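Side-chain contacts in arsenite methyltransferase (Chlamydomonas reinhardtii, PDB 5EVJ), which probably catalyses the transfer of methyl groups from S-adenosyl-L-methionine to trivalent arsenic, giving mono-, di- and trimethylated products: residues A[80-83]-A[84-87]; A[166-169]-A[170-174]. The protein carries 15 engineered substitutions. One frame throughout, in Å; residues are numbered along the deposited sequence.

Contact 1. Residues A[80-83]-A[84-87]; sequences AGIE and GLRV
I82 to L85 form a type II beta turn, closed by L85 N giving its hydrogen to I82 O at 3.2 Å with an N-H...O angle of 161°. The donor stands above the carbonyl plane of I82. G84 has a positive phi in the turn, where a CB would run into E83 O, so a glycine fits here. The side chain of L85 folds back over the turn. L85 CG lies 3.6 Å from I82 O, alongside the bond that closes the turn. Its CD1 branch reaches the backbone, 3.7 Å from I82 CA, and then I82 CB. The other branch, CD2, is 4.0 Å from E83 O. L85 CG is anti to its own carbonyl carbon (chi1 -60°), which sets it beside the backbone N and near I82 O; chi2 of -178° then brings CD1 to I82. I82 CD1 ends 4.4 Å from V87 CG2, a loose apolar touch. E83 is exposed, and its CB heads away from 84-87. Outside the two segments, the side chains of I82, L85 and V87 all touch L165 of strand 163-169, and R86 N is hydrogen-bonded to D164 OD2. With alanine at L85 the CD1 methyl is gone, which would probably uncover I82 CA and CB and open a gap beside L165. The turn leads the chain into strand 86-90 of the Rossmann-like methyltransferase sheet. One main-chain bond closes it, and the leucine carbons lie against the same acceptor, I82 O, so apolar groups cover that polar atom.

Contact 2. Residues A[166-169]-A[170-174]; sequences VISN and CVINL
The flat carboxamide of N169 meets C170 edge-on through its oxygen: OD1 is 3.5 Å from C170 N, at a poor angle for a hydrogen bond, and 3.9 Å from C170 CB. This is the junction where strand 163-169 of the Rossmann-like methyltransferase fold runs into the loop before helix 178-188. Nothing in 170-174 stacks on either face of the amide. Its nitrogen is turned the other way, and ND2 is hydrogen-bonded to D97 OD2 and G75 O. These two bonds fix the rotation of a buried amide. C170 has backbone angles in the left-handed helical region (phi 58°, psi 46°), which bends the chain sharply after the strand. The disulfide from its SG to C74 SG ties this bend. S168 faces the residues that follow. Its OG is anti to the backbone N (chi1 -159°) and comes 3.2 Å from V171 CG2, a tight fit. I172 lies along the same hydroxyl, with CG1 3.6 Å from S168 OG and CD1 4.0 Å from S168 CB. S168 OG also makes a weak hydrogen bond to L90 O. A water bridges the two segments: it is 3.1 Å from S168 OG and accepts the hydrogen of V171 N at 3.2 Å.

Overall arrangement
Contact 1 comes first along the chain, and the centres of the two contacts are about 19 Å apart. Both belong to one sheet, in which strands 86-90 and 163-169 are parallel neighbours. Contact 1 sits where strand 86-90 begins. Contact 2 sits where strand 163-169 ends, so they mark opposite ends of the paired strands. The side chains of V87 and V171 lie near G93, G95 and A98, which fit a GxGxxA pattern. This is consistent with the glycine-rich loop that usually helps to bind S-adenosyl-L-methionine in this fold. The two contacts meet between the strands, where V87 CG1 packs 4.1 Å from I167 CD1.

Contact 1. Residues A[80-83]-A[84-87]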
# COMPACT_ATOMS: atom_id res chain seq x y z
N ALA A 80 -3.28 -8.02 4.41
CA ALA A 80 -4.14 -8.95 5.16
C ALA A 80 -5.13 -8.10 5.97
O ALA A 80 -4.95 -6.90 6.13
CB ALA A 80 -3.28 -9.81 6.09
N GLY A 81 -6.17 -8.69 6.50
CA GLY A 81 -7.09 -7.94 7.40
C GLY A 81 -8.20 -7.07 6.83
O GLY A 81 -8.76 -6.21 7.58
N ILE A 82 -8.56 -7.28 5.56
CA ILE A 82 -9.46 -6.36 4.85
C ILE A 82 -10.86 -6.93 4.56
O ILE A 82 -11.55 -6.45 3.71
CB ILE A 82 -8.84 -5.84 3.48
CG1 ILE A 82 -8.67 -6.95 2.48
CG2 ILE A 82 -7.49 -5.14 3.70
CD1 ILE A 82 -7.97 -6.50 1.19
N GLU A 83 -11.28 -7.95 5.26
CA GLU A 83 -12.62 -8.46 5.04
C GLU A 83 -13.67 -7.34 5.15
O GLU A 83 -13.64 -6.60 6.12
CB GLU A 83 -12.95 -9.59 6.02
CG GLU A 83 -14.44 -9.94 5.98
CD GLU A 83 -14.72 -11.45 5.97
OE1 GLU A 83 -15.19 -11.96 7.03
OE2 GLU A 83 -14.49 -12.11 4.91
N GLY A 84 -14.57 -7.24 4.17
CA GLY A 84 -15.69 -6.34 4.31
C GLY A 84 -15.40 -4.89 4.03
O GLY A 84 -16.32 -4.06 4.09
N LEU A 85 -14.16 -4.57 3.66
CA LEU A 85 -13.79 -3.17 3.40
C LEU A 85 -13.95 -2.69 1.94
O LEU A 85 -14.13 -3.48 1.01
CB LEU A 85 -12.32 -2.95 3.86
CG LEU A 85 -12.12 -3.24 5.35
CD1 LEU A 85 -10.67 -2.98 5.82
CD2 LEU A 85 -13.18 -2.62 6.30
N ARG A 86 -13.76 -1.40 1.72
CA ARG A 86 -13.76 -0.85 0.34
C ARG A 86 -12.34 -0.46 -0.07
O ARG A 86 -11.67 0.32 0.65
CB ARG A 86 -14.70 0.34 0.27
CG ARG A 86 -16.12 -0.01 0.82
CD ARG A 86 -16.98 1.22 1.13
NE ARG A 86 -16.15 2.19 1.87
CZ ARG A 86 -16.52 2.97 2.91
NH1 ARG A 86 -17.75 2.95 3.42
NH2 ARG A 86 -15.63 3.77 3.46
N VAL A 87 -11.92 -0.96 -1.23
CA VAL A 87 -10.61 -0.85 -1.69
C VAL A 87 -10.57 -0.14 -3.01
O VAL A 87 -11.29 -0.50 -3.92
CB VAL A 87 -10.04 -2.26 -1.92
CG1 VAL A 87 -8.66 -2.21 -2.58
CG2 VAL A 87 -9.99 -3.03 -0.59

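Contact 2. Residues A[166-169]-A[170-174]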
# COMPACT_ATOMS: atom_id res chain seq x y z
N VAL A 166 -6.28 2.20 -0.10
CA VAL A 166 -5.90 2.56 -1.46
C VAL A 166 -4.68 1.76 -1.73
O VAL A 166 -3.77 1.77 -0.92
CB VAL A 166 -5.67 4.10 -1.64
CG1 VAL A 166 -5.11 4.39 -3.00
CG2 VAL A 166 -6.99 4.86 -1.52
N ILE A 167 -4.66 1.03 -2.85
CA ILE A 167 -3.53 0.17 -3.22
C ILE A 167 -3.06 0.47 -4.65
O ILE A 167 -3.83 1.02 -5.48
CB ILE A 167 -3.79 -1.37 -3.06
CG1 ILE A 167 -4.55 -1.93 -4.27
CG2 ILE A 167 -4.36 -1.73 -1.66
CD1 ILE A 167 -5.07 -3.37 -4.10
N SER A 168 -1.79 0.09 -4.91
CA SER A 168 -1.14 0.43 -6.15
C SER A 168 0.04 -0.46 -6.35
O SER A 168 0.66 -0.90 -5.40
CB SER A 168 -0.63 1.87 -6.12
OG SER A 168 -0.44 2.34 -7.45
N ASN A 169 0.41 -0.69 -7.61
CA ASN A 169 1.52 -1.60 -7.85
C ASN A 169 2.40 -1.06 -8.96
O ASN A 169 2.09 -1.23 -10.16
CB ASN A 169 0.96 -2.98 -8.14
CG ASN A 169 2.02 -4.06 -8.10
OD1 ASN A 169 3.21 -3.76 -8.20
ND2 ASN A 169 1.59 -5.33 -8.02
N CYS A 170 3.46 -0.32 -8.58
CA CYS A 170 4.50 0.13 -9.52
C CYS A 170 3.99 0.94 -10.63
O CYS A 170 4.36 0.65 -11.77
CB CYS A 170 5.17 -1.08 -10.18
SG CYS A 170 6.93 -1.32 -9.82
N VAL A 171 3.12 1.91 -10.36
CA VAL A 171 2.65 2.84 -11.37
C VAL A 171 2.82 4.29 -10.90
O VAL A 171 2.64 5.23 -11.67
CB VAL A 171 1.13 2.68 -11.75
CG1 VAL A 171 0.79 1.37 -12.52
CG2 VAL A 171 0.22 2.92 -10.56
N ILE A 172 3.19 4.50 -9.66
CA ILE A 172 3.25 5.87 -9.21
C ILE A 172 4.50 6.62 -9.69
O ILE A 172 4.48 7.84 -9.85
CB ILE A 172 2.95 5.99 -7.70
CG1 ILE A 172 1.64 5.26 -7.42
CG2 ILE A 172 2.92 7.45 -7.25
CD1 ILE A 172 1.03 5.46 -6.05
N ASN A 173 5.57 5.89 -9.98
CA ASN A 173 6.77 6.54 -10.53
C ASN A 173 6.52 7.12 -11.89
O ASN A 173 7.33 7.90 -12.39
CB ASN A 173 7.98 5.59 -10.62
CG ASN A 173 8.50 5.14 -9.24
OD1 ASN A 173 9.43 4.32 -9.19
ND2 ASN A 173 7.91 5.64 -8.14
N LEU A 174 5.43 6.72 -12.52
CA LEU A 174 5.16 7.18 -13.88
C LEU A 174 4.24 8.36 -13.84
O LEU A 174 4.09 9.06 -14.83
CB LEU A 174 4.59 6.06 -14.75
CG LEU A 174 5.52 4.86 -14.88
CD1 LEU A 174 5.43 4.09 -13.58
CD2 LEU A 174 5.09 3.97 -16.03
O HOH W 1 2.60 2.07 -7.20